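Local coordinates for protein thermospermine synthase (Medicago truncatula, PDB 6BQ6) that probably transfers an aminopropyl group from decarboxylated S-adenosylmethionine to spermidine, yielding the tetraamine thermospermine and methylthioadenosine, at residues F230-N235 with E312-T317. Numbering follows the deposited sequence.
Sequences FSCIYN and ETHVYT
Glu-312 and Ser-231 are joined at the start of the contact: the serine hydroxyl donates to OE1, OG to OE1 2.8 Å, reaching that oxygen on its anti side and 31° out of the carboxylate plane. The glutamate chain is bent at chi2 (59°), which folds the carboxylate back so that OE2 accepts the backbone N-H of His-314 through its anti lone pair, with N to OE2 2.9 Å. With an alanine here, the Ser-231 hydroxyl and the His-314 N-H would probably both lose this acceptor, and the loop from Glu-312 to His-314 would be less firmly held against the helix. One turn further along, Asn-235 reaches the same loop with its amide; its ND2 gives a nearly straight bond (172°) to His-314 O, 2.9 Å away, approaching from above the carbonyl plane. A water also accepts from ND2 and donates to Thr-313 O, while OD1 is hydrogen-bonded to Arg-238. The apolar packing is close between Cys-232 and Tyr-316, where Cys-232 CB lies 3.3 Å from Tyr-316 OH and 3.4 Å from CZ, and the sulfur stands obliquely to the ring. Ile-233 CG1 meets the edge of that phenol at CE2 (3.8 Å), on the buried side toward strand 212-220. The outer side is looser: the exposed His-314 ring meets Cys-232 SG obliquely, its CD2 3.8 Å off. Here the extended C-terminal segment after helix 303-311 straps across helix 230-238, which packs on the central sheet of the Rossmann-like catalytic domain of the spermidine/spermine synthase family.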
ATOM      1  N   PHE B 230     -16.883 -13.207  18.116  1.00 22.20           N
ATOM      2  CA  PHE B 230     -17.453 -14.569  18.018  1.00 21.79           C
ATOM      3  C   PHE B 230     -17.678 -15.179  19.383  1.00 21.94           C
ATOM      4  O   PHE B 230     -18.778 -15.655  19.695  1.00 21.23           O
ATOM      5  CB  PHE B 230     -16.503 -15.430  17.176  1.00 20.68           C
ATOM      6  CG  PHE B 230     -16.926 -16.858  16.942  1.00 20.79           C
ATOM      7  CD1 PHE B 230     -18.019 -17.176  16.155  1.00 20.73           C
ATOM      8  CD2 PHE B 230     -16.169 -17.913  17.413  1.00 20.66           C
ATOM      9  CE1 PHE B 230     -18.362 -18.496  15.888  1.00 20.26           C
ATOM     10  CE2 PHE B 230     -16.494 -19.235  17.113  1.00 20.90           C
ATOM     11  CZ  PHE B 230     -17.588 -19.534  16.329  1.00 20.78           C
ATOM     12  N   SER B 231     -16.663 -15.141  20.262  1.00 23.11           N
ATOM     13  CA  SER B 231     -16.879 -15.698  21.587  1.00 23.81           C
ATOM     14  C   SER B 231     -17.926 -14.959  22.414  1.00 23.85           C
ATOM     15  O   SER B 231     -18.670 -15.596  23.151  1.00 23.56           O
ATOM     16  CB  SER B 231     -15.602 -15.737  22.406  1.00 25.77           C
ATOM     17  OG  SER B 231     -14.993 -14.473  22.433  1.00 28.32           O
ATOM     18  N   CYS B 232     -17.959 -13.634  22.290  1.00 23.94           N
ATOM     19  CA  CYS B 232     -18.976 -12.815  22.951  1.00 24.25           C
ATOM     20  C   CYS B 232     -20.408 -13.100  22.511  1.00 22.84           C
ATOM     21  O   CYS B 232     -21.318 -13.165  23.310  1.00 23.79           O
ATOM     22  CB  CYS B 232     -18.674 -11.359  22.685  1.00 25.85           C
ATOM     23  SG  CYS B 232     -17.019 -10.848  23.199  1.00 34.20           S
ATOM     24  N   ILE B 233     -20.573 -13.239  21.207  1.00 20.90           N
ATOM     25  CA  ILE B 233     -21.871 -13.600  20.643  1.00 21.11           C
ATOM     26  C   ILE B 233     -22.303 -14.989  21.136  1.00 20.81           C
ATOM     27  O   ILE B 233     -23.413 -15.194  21.584  1.00 20.84           O
ATOM     28  CB  ILE B 233     -21.828 -13.551  19.112  1.00 21.01           C
ATOM     29  CG1 ILE B 233     -21.717 -12.087  18.626  1.00 22.13           C
ATOM     30  CG2 ILE B 233     -23.099 -14.179  18.542  1.00 20.79           C
ATOM     31  CD1 ILE B 233     -21.530 -11.915  17.154  1.00 22.32           C
ATOM     32  N   TYR B 234     -21.398 -15.961  21.073  1.00 20.30           N
ATOM     33  CA  TYR B 234     -21.670 -17.251  21.624  1.00 20.93           C
ATOM     34  C   TYR B 234     -22.121 -17.165  23.094  1.00 22.03           C
ATOM     35  O   TYR B 234     -23.119 -17.709  23.481  1.00 22.05           O
ATOM     36  CB  TYR B 234     -20.443 -18.176  21.479  1.00 20.68           C
ATOM     37  CG  TYR B 234     -20.587 -19.450  22.233  1.00 21.20           C
ATOM     38  CD1 TYR B 234     -21.398 -20.464  21.784  1.00 21.44           C
ATOM     39  CD2 TYR B 234     -19.928 -19.635  23.466  1.00 21.97           C
ATOM     40  CE1 TYR B 234     -21.565 -21.637  22.524  1.00 23.13           C
ATOM     41  CE2 TYR B 234     -20.077 -20.785  24.192  1.00 23.13           C
ATOM     42  CZ  TYR B 234     -20.875 -21.804  23.732  1.00 23.96           C
ATOM     43  OH  TYR B 234     -21.047 -22.959  24.472  1.00 25.62           O
ATOM     44  N   ASN B 235     -21.346 -16.483  23.906  1.00 23.71           N
ATOM     45  CA  ASN B 235     -21.686 -16.410  25.321  1.00 24.67           C
ATOM     46  C   ASN B 235     -22.987 -15.682  25.600  1.00 24.41           C
ATOM     47  O   ASN B 235     -23.730 -16.070  26.509  1.00 24.64           O
ATOM     48  CB  ASN B 235     -20.552 -15.795  26.140  1.00 26.38           C
ATOM     49  CG  ASN B 235     -20.752 -16.012  27.646  1.00 28.83           C
ATOM     50  OD1 ASN B 235     -20.989 -17.146  28.081  1.00 29.69           O
ATOM     51  ND2 ASN B 235     -20.713 -14.919  28.440  1.00 30.87           N
ATOM     52  N   GLU B 312     -15.548 -17.755  28.132  1.00 33.12           N
ATOM     53  CA  GLU B 312     -15.920 -16.392  27.849  1.00 33.70           C
ATOM     54  C   GLU B 312     -16.953 -15.932  28.854  1.00 33.50           C
ATOM     55  O   GLU B 312     -17.928 -16.627  29.070  1.00 34.35           O
ATOM     56  CB  GLU B 312     -16.518 -16.309  26.449  1.00 32.15           C
ATOM     57  CG  GLU B 312     -16.945 -14.934  26.011  1.00 32.80           C
ATOM     58  CD  GLU B 312     -15.813 -13.958  26.032  1.00 33.47           C
ATOM     59  OE1 GLU B 312     -14.921 -14.083  25.185  1.00 34.12           O
ATOM     60  OE2 GLU B 312     -15.790 -13.082  26.932  1.00 34.38           O
ATOM     61  N   THR B 313     -16.715 -14.769  29.460  1.00 35.20           N
ATOM     62  CA  THR B 313     -17.701 -14.142  30.361  1.00 35.33           C
ATOM     63  C   THR B 313     -18.366 -12.884  29.820  1.00 34.18           C
ATOM     64  O   THR B 313     -19.311 -12.397  30.448  1.00 34.57           O
ATOM     65  CB  THR B 313     -17.061 -13.839  31.732  1.00 37.09           C
ATOM     66  OG1 THR B 313     -15.879 -13.055  31.547  1.00 37.64           O
ATOM     67  CG2 THR B 313     -16.673 -15.157  32.394  1.00 37.98           C
ATOM     68  N   HIS B 314     -17.913 -12.323  28.698  1.00 34.40           N
ATOM     69  CA  HIS B 314     -18.514 -11.087  28.176  1.00 36.59           C
ATOM     70  C   HIS B 314     -19.945 -11.360  27.709  1.00 34.67           C
ATOM     71  O   HIS B 314     -20.213 -12.396  27.054  1.00 32.60           O
ATOM     72  CB  HIS B 314     -17.704 -10.456  27.019  1.00 40.27           C
ATOM     73  CG  HIS B 314     -18.138  -9.054  26.702  1.00 46.00           C
ATOM     74  ND1 HIS B 314     -18.009  -8.017  27.607  1.00 51.67           N
ATOM     75  CD2 HIS B 314     -18.769  -8.534  25.623  1.00 47.87           C
ATOM     76  CE1 HIS B 314     -18.522  -6.915  27.085  1.00 52.74           C
ATOM     77  NE2 HIS B 314     -18.977  -7.201  25.877  1.00 50.24           N
ATOM     78  N   VAL B 315     -20.877 -10.472  28.101  1.00 32.85           N
ATOM     79  CA  VAL B 315     -22.241 -10.524  27.617  1.00 32.62           C
ATOM     80  C   VAL B 315     -22.615  -9.155  27.057  1.00 33.01           C
ATOM     81  O   VAL B 315     -22.443  -8.128  27.726  1.00 32.13           O
ATOM     82  CB  VAL B 315     -23.229 -10.936  28.717  1.00 32.76           C
ATOM     83  CG1 VAL B 315     -24.665 -10.915  28.214  1.00 33.23           C
ATOM     84  CG2 VAL B 315     -22.884 -12.330  29.208  1.00 34.64           C
ATOM     85  N   TYR B 316     -23.154  -9.124  25.846  1.00 30.36           N
ATOM     86  CA  TYR B 316     -23.633  -7.878  25.278  1.00 30.62           C
ATOM     87  C   TYR B 316     -24.921  -7.462  25.978  1.00 33.08           C
ATOM     88  O   TYR B 316     -25.875  -8.251  26.069  1.00 32.54           O
ATOM     89  CB  TYR B 316     -23.847  -7.991  23.761  1.00 29.47           C
ATOM     90  CG  TYR B 316     -22.577  -8.226  22.954  1.00 29.58           C
ATOM     91  CD1 TYR B 316     -21.506  -7.364  23.039  1.00 30.33           C
ATOM     92  CD2 TYR B 316     -22.503  -9.268  22.044  1.00 28.53           C
ATOM     93  CE1 TYR B 316     -20.344  -7.547  22.308  1.00 31.62           C
ATOM     94  CE2 TYR B 316     -21.354  -9.462  21.290  1.00 28.46           C
ATOM     95  CZ  TYR B 316     -20.288  -8.600  21.402  1.00 30.70           C
ATOM     96  OH  TYR B 316     -19.163  -8.821  20.651  1.00 29.47           O
ATOM     97  N   THR B 317     -24.954  -6.224  26.467  1.00 35.93           N
ATOM     98  CA  THR B 317     -26.093  -5.776  27.299  1.00 40.71           C
ATOM     99  C   THR B 317     -26.680  -4.439  26.893  1.00 46.28           C
ATOM    100  O   THR B 317     -25.944  -3.585  26.352  1.00 44.82           O
ATOM    101  CB  THR B 317     -25.778  -5.740  28.812  1.00 42.25           C
ATOM    102  OG1 THR B 317     -24.733  -4.806  29.083  1.00 42.97           O
ATOM    103  CG2 THR B 317     -25.391  -7.123  29.314  1.00 43.12           C
TER
HETATM  104  O   HOH W   1     -21.091 -15.021  31.296  1.00 41.33           O